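Local coordinates for betainyl-CoA thiolase (Pseudomonas putida, PDB 2HLJ), which probably transfers or hydrolyses acyl groups carried as coenzyme A thioesters, its name pointing to betainyl-CoA, with a hotdog fold, at residues 6-11 and 29-34; 91-96 and 146-151. One frame throughout, in Å; residues are numbered along the deposited sequence.

Contact 1 (6-11 and 29-34); sequences ITYRTT and LLIFSY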
loop_
_atom_site.group_PDB
_atom_site.type_symbol
_atom_site.label_atom_id
_atom_site.label_comp_id
_atom_site.label_asym_id
_atom_site.label_seq_id
_atom_site.Cartn_x
_atom_site.Cartn_y
_atom_site.Cartn_z
ATOM N N ILE A 6 -9.161 -4.978 -18.025
ATOM C CA ILE A 6 -9.688 -4.103 -16.973
ATOM C C ILE A 6 -10.416 -4.963 -15.925
ATOM O O ILE A 6 -11.305 -5.725 -16.245
ATOM C CB ILE A 6 -10.625 -3.018 -17.553
ATOM C CG1 ILE A 6 -9.838 -2.121 -18.495
ATOM C CG2 ILE A 6 -11.253 -2.172 -16.449
ATOM C CD1 ILE A 6 -10.659 -1.141 -19.253
ATOM N N THR A 7 -10.013 -4.845 -14.665
ATOM C CA THR A 7 -10.516 -5.707 -13.606
ATOM C C THR A 7 -11.491 -5.003 -12.673
ATOM O O THR A 7 -12.301 -5.654 -11.969
ATOM C CB THR A 7 -9.351 -6.258 -12.809
ATOM O OG1 THR A 7 -8.396 -5.235 -12.611
ATOM C CG2 THR A 7 -8.693 -7.339 -13.585
ATOM N N TYR A 8 -11.448 -3.675 -12.675
ATOM C CA TYR A 8 -12.208 -2.912 -11.687
ATOM C C TYR A 8 -12.384 -1.486 -12.143
ATOM O O TYR A 8 -11.470 -0.906 -12.695
ATOM C CB TYR A 8 -11.544 -2.993 -10.292
ATOM C CG TYR A 8 -12.441 -2.504 -9.174
ATOM C CD1 TYR A 8 -13.497 -3.277 -8.745
ATOM C CD2 TYR A 8 -12.254 -1.259 -8.578
ATOM C CE1 TYR A 8 -14.329 -2.858 -7.737
ATOM C CE2 TYR A 8 -13.100 -0.819 -7.564
ATOM C CZ TYR A 8 -14.135 -1.633 -7.148
ATOM O OH TYR A 8 -15.018 -1.254 -6.139
ATOM N N ARG A 9 -13.586 -0.948 -11.948
ATOM C CA ARG A 9 -13.878 0.465 -12.212
ATOM C C ARG A 9 -14.643 1.038 -11.062
ATOM O O ARG A 9 -15.515 0.360 -10.500
ATOM C CB ARG A 9 -14.786 0.645 -13.424
ATOM C CG ARG A 9 -14.373 -0.056 -14.674
ATOM C CD ARG A 9 -15.468 0.152 -15.732
ATOM N NE ARG A 9 -15.124 -0.422 -17.023
ATOM C CZ ARG A 9 -14.341 0.168 -17.931
ATOM N NH1 ARG A 9 -13.787 1.367 -17.706
ATOM N NH2 ARG A 9 -14.104 -0.455 -19.086
ATOM N N THR A 10 -14.358 2.303 -10.730
ATOM C CA THR A 10 -15.091 2.981 -9.665
ATOM C C THR A 10 -14.951 4.500 -9.839
ATOM O O THR A 10 -14.200 4.979 -10.700
ATOM C CB THR A 10 -14.649 2.504 -8.220
ATOM O OG1 THR A 10 -15.561 2.978 -7.226
ATOM C CG2 THR A 10 -13.247 2.968 -7.856
ATOM N N THR A 11 -15.754 5.232 -9.084
ATOM C CA THR A 11 -15.684 6.696 -9.009
ATOM C C THR A 11 -15.146 7.034 -7.616
ATOM O O THR A 11 -15.620 6.490 -6.625
ATOM C CB THR A 11 -17.070 7.319 -9.303
ATOM O OG1 THR A 11 -17.437 7.022 -10.650
ATOM C CG2 THR A 11 -17.069 8.821 -9.173
ATOM N N LEU A 29 -4.442 1.813 -3.043
ATOM C CA LEU A 29 -4.258 0.385 -2.736
ATOM C C LEU A 29 -5.562 -0.368 -2.481
ATOM O O LEU A 29 -5.666 -1.523 -2.858
ATOM C CB LEU A 29 -3.253 0.163 -1.594
ATOM C CG LEU A 29 -2.565 -1.204 -1.529
ATOM C CD1 LEU A 29 -1.568 -1.447 -2.694
ATOM C CD2 LEU A 29 -1.807 -1.353 -0.185
ATOM N N LEU A 30 -6.569 0.273 -1.877
ATOM C CA LEU A 30 -7.878 -0.344 -1.748
ATOM C C LEU A 30 -8.521 -0.671 -3.093
ATOM O O LEU A 30 -9.078 -1.775 -3.285
ATOM C CB LEU A 30 -8.839 0.527 -0.899
ATOM C CG LEU A 30 -10.177 -0.141 -0.625
ATOM C CD1 LEU A 30 -9.997 -1.461 0.112
ATOM C CD2 LEU A 30 -11.150 0.782 0.134
ATOM N N ILE A 31 -8.475 0.286 -4.015
ATOM C CA ILE A 31 -8.993 0.088 -5.377
ATOM C C ILE A 31 -8.265 -1.074 -6.033
ATOM O O ILE A 31 -8.883 -1.954 -6.615
ATOM C CB ILE A 31 -8.812 1.372 -6.238
ATOM C CG1 ILE A 31 -9.685 2.499 -5.720
ATOM C CG2 ILE A 31 -9.033 1.083 -7.722
ATOM C CD1 ILE A 31 -9.214 3.850 -6.189
ATOM N N PHE A 32 -6.944 -1.123 -5.906
ATOM C CA PHE A 32 -6.225 -2.299 -6.392
ATOM C C PHE A 32 -6.603 -3.633 -5.695
ATOM O O PHE A 32 -6.648 -4.682 -6.356
ATOM C CB PHE A 32 -4.698 -2.087 -6.325
ATOM C CG PHE A 32 -4.159 -0.994 -7.211
ATOM C CD1 PHE A 32 -4.720 -0.681 -8.444
ATOM C CD2 PHE A 32 -2.961 -0.359 -6.855
ATOM C CE1 PHE A 32 -4.150 0.292 -9.256
ATOM C CE2 PHE A 32 -2.441 0.650 -7.619
ATOM C CZ PHE A 32 -3.000 0.958 -8.841
ATOM N N SER A 33 -6.906 -3.604 -4.395
ATOM C CA SER A 33 -7.338 -4.821 -3.642
ATOM C C SER A 33 -8.638 -5.374 -4.201
ATOM O O SER A 33 -8.805 -6.585 -4.349
ATOM C CB SER A 33 -7.540 -4.514 -2.137
ATOM O OG SER A 33 -7.449 -5.680 -1.302
ATOM N N TYR A 34 -9.568 -4.477 -4.459
ATOM C CA TYR A 34 -10.826 -4.836 -5.071
ATOM C C TYR A 34 -10.580 -5.399 -6.462
ATOM O O TYR A 34 -11.233 -6.330 -6.856
ATOM C CB TYR A 34 -11.748 -3.648 -5.167
ATOM C CG TYR A 34 -12.284 -3.107 -3.854
ATOM C CD1 TYR A 34 -12.445 -3.922 -2.729
ATOM C CD2 TYR A 34 -12.691 -1.790 -3.764
ATOM C CE1 TYR A 34 -12.953 -3.405 -1.536
ATOM C CE2 TYR A 34 -13.221 -1.279 -2.598
ATOM C CZ TYR A 34 -13.346 -2.079 -1.484
ATOM O OH TYR A 34 -13.865 -1.535 -0.318
#

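Contact 2 (91-96 and 146-151); sequences HVYHSL and PQYMGR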
loop_
_atom_site.group_PDB
_atom_site.type_symbol
_atom_site.label_atom_id
_atom_site.label_comp_id
_atom_site.label_asym_id
_atom_site.label_seq_id
_atom_site.Cartn_x
_atom_site.Cartn_y
_atom_site.Cartn_z
ATOM N N HIS A 91 2.092 -13.450 -8.910
ATOM C CA HIS A 91 2.851 -12.200 -9.043
ATOM C C HIS A 91 2.051 -11.314 -10.009
ATOM O O HIS A 91 1.844 -11.680 -11.161
ATOM C CB HIS A 91 4.255 -12.537 -9.529
ATOM C CG HIS A 91 5.207 -11.384 -9.542
ATOM N ND1 HIS A 91 6.414 -11.443 -10.199
ATOM C CD2 HIS A 91 5.142 -10.152 -8.980
ATOM C CE1 HIS A 91 7.059 -10.299 -10.033
ATOM N NE2 HIS A 91 6.309 -9.500 -9.296
ATOM N N VAL A 92 1.551 -10.185 -9.518
ATOM C CA VAL A 92 0.639 -9.338 -10.284
ATOM C C VAL A 92 1.044 -7.865 -10.313
ATOM O O VAL A 92 1.809 -7.406 -9.476
ATOM C CB VAL A 92 -0.811 -9.432 -9.737
ATOM C CG1 VAL A 92 -1.275 -10.879 -9.782
ATOM C CG2 VAL A 92 -0.890 -8.897 -8.331
ATOM N N TYR A 93 0.524 -7.149 -11.306
ATOM C CA TYR A 93 0.851 -5.748 -11.505
ATOM C C TYR A 93 -0.437 -5.055 -11.847
ATOM O O TYR A 93 -1.098 -5.467 -12.794
ATOM C CB TYR A 93 1.845 -5.599 -12.679
ATOM C CG TYR A 93 2.289 -4.171 -12.993
ATOM C CD1 TYR A 93 3.308 -3.589 -12.291
ATOM C CD2 TYR A 93 1.716 -3.445 -14.019
ATOM C CE1 TYR A 93 3.748 -2.313 -12.564
ATOM C CE2 TYR A 93 2.135 -2.157 -14.312
ATOM C CZ TYR A 93 3.163 -1.595 -13.565
ATOM O OH TYR A 93 3.671 -0.348 -13.836
ATOM N N HIS A 94 -0.840 -4.087 -11.019
ATOM C CA HIS A 94 -2.011 -3.271 -11.261
ATOM C C HIS A 94 -1.569 -1.867 -11.639
ATOM O O HIS A 94 -0.566 -1.364 -11.115
ATOM C CB HIS A 94 -2.873 -3.143 -9.994
ATOM C CG HIS A 94 -3.490 -4.415 -9.511
ATOM N ND1 HIS A 94 -4.364 -5.169 -10.270
ATOM C CD2 HIS A 94 -3.397 -5.034 -8.311
ATOM C CE1 HIS A 94 -4.766 -6.205 -9.559
ATOM N NE2 HIS A 94 -4.229 -6.122 -8.353
ATOM N N SER A 95 -2.298 -1.239 -12.553
ATOM C CA SER A 95 -2.095 0.155 -12.881
ATOM C C SER A 95 -3.459 0.872 -12.853
ATOM O O SER A 95 -4.516 0.260 -13.078
ATOM C CB SER A 95 -1.347 0.329 -14.213
ATOM O OG SER A 95 -2.043 -0.315 -15.294
ATOM N N LEU A 96 -3.434 2.143 -12.488
ATOM C CA LEU A 96 -4.650 2.932 -12.332
ATOM C C LEU A 96 -4.717 3.953 -13.436
ATOM O O LEU A 96 -3.722 4.583 -13.759
ATOM C CB LEU A 96 -4.712 3.637 -10.978
ATOM C CG LEU A 96 -6.057 4.284 -10.574
ATOM C CD1 LEU A 96 -7.155 3.275 -10.289
ATOM C CD2 LEU A 96 -5.856 5.221 -9.394
ATOM N N PRO A 146 5.161 -3.670 -17.948
ATOM C CA PRO A 146 5.058 -3.034 -16.640
ATOM C C PRO A 146 6.274 -2.173 -16.337
ATOM O O PRO A 146 7.413 -2.649 -16.321
ATOM C CB PRO A 146 4.952 -4.225 -15.679
ATOM C CG PRO A 146 4.435 -5.344 -16.539
ATOM C CD PRO A 146 5.178 -5.136 -17.818
ATOM N N GLN A 147 6.031 -0.895 -16.126
ATOM C CA GLN A 147 7.128 0.022 -15.900
ATOM C C GLN A 147 7.678 -0.035 -14.466
ATOM O O GLN A 147 8.891 -0.034 -14.266
ATOM C CB GLN A 147 6.671 1.424 -16.251
ATOM C CG GLN A 147 7.769 2.443 -16.180
ATOM C CD GLN A 147 7.299 3.807 -16.613
ATOM O OE1 GLN A 147 6.186 3.955 -17.132
ATOM N NE2 GLN A 147 8.140 4.823 -16.391
ATOM N N TYR A 148 6.782 -0.102 -13.489
ATOM C CA TYR A 148 7.123 0.081 -12.068
ATOM C C TYR A 148 7.307 -1.274 -11.380
ATOM O O TYR A 148 6.472 -1.748 -10.591
ATOM C CB TYR A 148 6.057 0.972 -11.398
ATOM C CG TYR A 148 6.057 2.344 -12.039
ATOM C CD1 TYR A 148 6.918 3.334 -11.608
ATOM C CD2 TYR A 148 5.227 2.631 -13.113
ATOM C CE1 TYR A 148 6.952 4.575 -12.225
ATOM C CE2 TYR A 148 5.240 3.884 -13.718
ATOM C CZ TYR A 148 6.117 4.828 -13.277
ATOM O OH TYR A 148 6.125 6.033 -13.888
HETATM N N MSE A 149 8.438 -1.881 -11.720
HETATM C CA MSE A 149 8.815 -3.204 -11.295
HETATM C C MSE A 149 10.140 -3.114 -10.624
HETATM O O MSE A 149 10.980 -2.355 -11.068
HETATM C CB MSE A 149 9.042 -4.066 -12.528
HETATM C CG MSE A 149 7.831 -4.185 -13.339
HETATM SE SE MSE A 149 6.915 -5.640 -12.588
HETATM C CE MSE A 149 7.844 -6.883 -13.949
ATOM N N GLY A 150 10.363 -3.951 -9.616
ATOM C CA GLY A 150 11.653 -4.017 -8.953
ATOM C C GLY A 150 12.065 -2.684 -8.367
ATOM O O GLY A 150 13.250 -2.398 -8.242
ATOM N N ARG A 151 11.094 -1.862 -7.962
ATOM C CA ARG A 151 11.413 -0.511 -7.506
ATOM C C ARG A 151 11.914 -0.474 -6.055
ATOM O O ARG A 151 11.476 -1.261 -5.210
ATOM C CB ARG A 151 10.183 0.407 -7.673
ATOM C CG ARG A 151 9.778 0.623 -9.121
ATOM C CD ARG A 151 10.925 1.257 -9.835
ATOM N NE ARG A 151 10.656 1.639 -11.208
ATOM C CZ ARG A 151 10.615 2.890 -11.662
ATOM N NH1 ARG A 151 10.780 3.930 -10.846
ATOM N NH2 ARG A 151 10.384 3.092 -12.953
#

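Contact 1 (6-11 and 29-34)
Aromatic contact between Y8 and Y34 dominates the meeting of edge strand 6-11 with helix 25-43, the long helix that the curved sheet of a hotdog fold wraps around. Y34 CB lies over the middle of one face of the Y8 ring, 3.7 Å from its centroid and only 13° off the normal, a well-centred CH-pi contact. The two side chains run next to each other in the same direction, but their rings are inclined at 50°, so they form neither a parallel stack nor a T-shape. The Y8 hydroxyl ends beside the other tyrosine, with OH 3.4 Å from Y34 CD2. Y8 can lie here because its CG is anti to the backbone N (chi1 -167°), which carries the ring out from the strand toward the helix. Tyrosine suits both places: the Y8 ring offers a flat face to a methylene, and both residues are only partly exposed, so a hydroxyl at the end of each ring is tolerated.

Apolar contacts extend the patch along the helix. I31 crosses Y8 at about a right angle, its CG2 4.1 Å from Y8 CD2, and its CG1 meets the methyl of T10, with T10 CG2 to I31 CG1 at 4.2 Å. The beta-branched threonine suits a strand and turns its CG2 to the isoleucine. I31 also packs on W16 and V78, while Y34 touches R24 of the second subunit.

Strand and helix therefore meet here through one ring face, methyls and methylenes without a polar bond between them, a union resting on dispersion and CH-pi contacts, which are less directional than hydrogen bonds.

Contact 2 (91-96 and 146-151)
Y93, on a central strand of the hotdog sheet, faces the irregular segment 146-151, whose backbone bends through an inverse gamma turn centred on Y148 and comes nearest at P146, with Y93 CA and P146 CA 7.2 Å apart. The Y93 side chain reaches out from the sheet to this loop, chi1 of -179° setting CG opposite the backbone N. P146 CB sits almost exactly above the ring centre, 3.5 Å from the centroid and 3° off the normal. Proline suits this place because its ring offers a compact CH surface for a CH-pi contact and restricts phi where the chain enters the turn.

The phenol oxygen accepts from two successive amides: Y148 N gives a nearly straight bond to Y93 OH (3.1 Å, 166°), while Q147 N makes a weak, bent one to the same oxygen at 3.3 Å. A phenylalanine in place of Y93 would probably keep the proline on the ring face but leave both amides without this acceptor, so the loop would be held less firmly. Selenomethionine M149, its chain bent at chi2 and chi3, adds an oblique Met-aromatic contact and also packs on L83 of the neighbouring strand. Y148 packs beside N65 on strand 57-66, an outer strand of the sheet within this chain. At the rim of the Y93 ring, Y148 O lies near the ring plane, 3.4 Å from Y93 CE1.

The centres of contacts 1 and 2 lie about 15 Å apart, and the chain completes contact 1 before it opens contact 2. Both use one antiparallel sheet: 6-11 is an outer strand of it, 89-98 its middle strand, with 75-85 between them. Helix 25-43 packs on one face, whereas the loop after helix 127-138 meets Y93 on the other. F32 joins them, its ring meeting that of H94 at about 15°, and I31 CG2 also touches L96 CD1 at 3.9 Å. Thus H94 and L96 face the helix, while Y93 points to the loop. Both contacts also touch the second subunit, consistent with a dimeric hotdog enzyme.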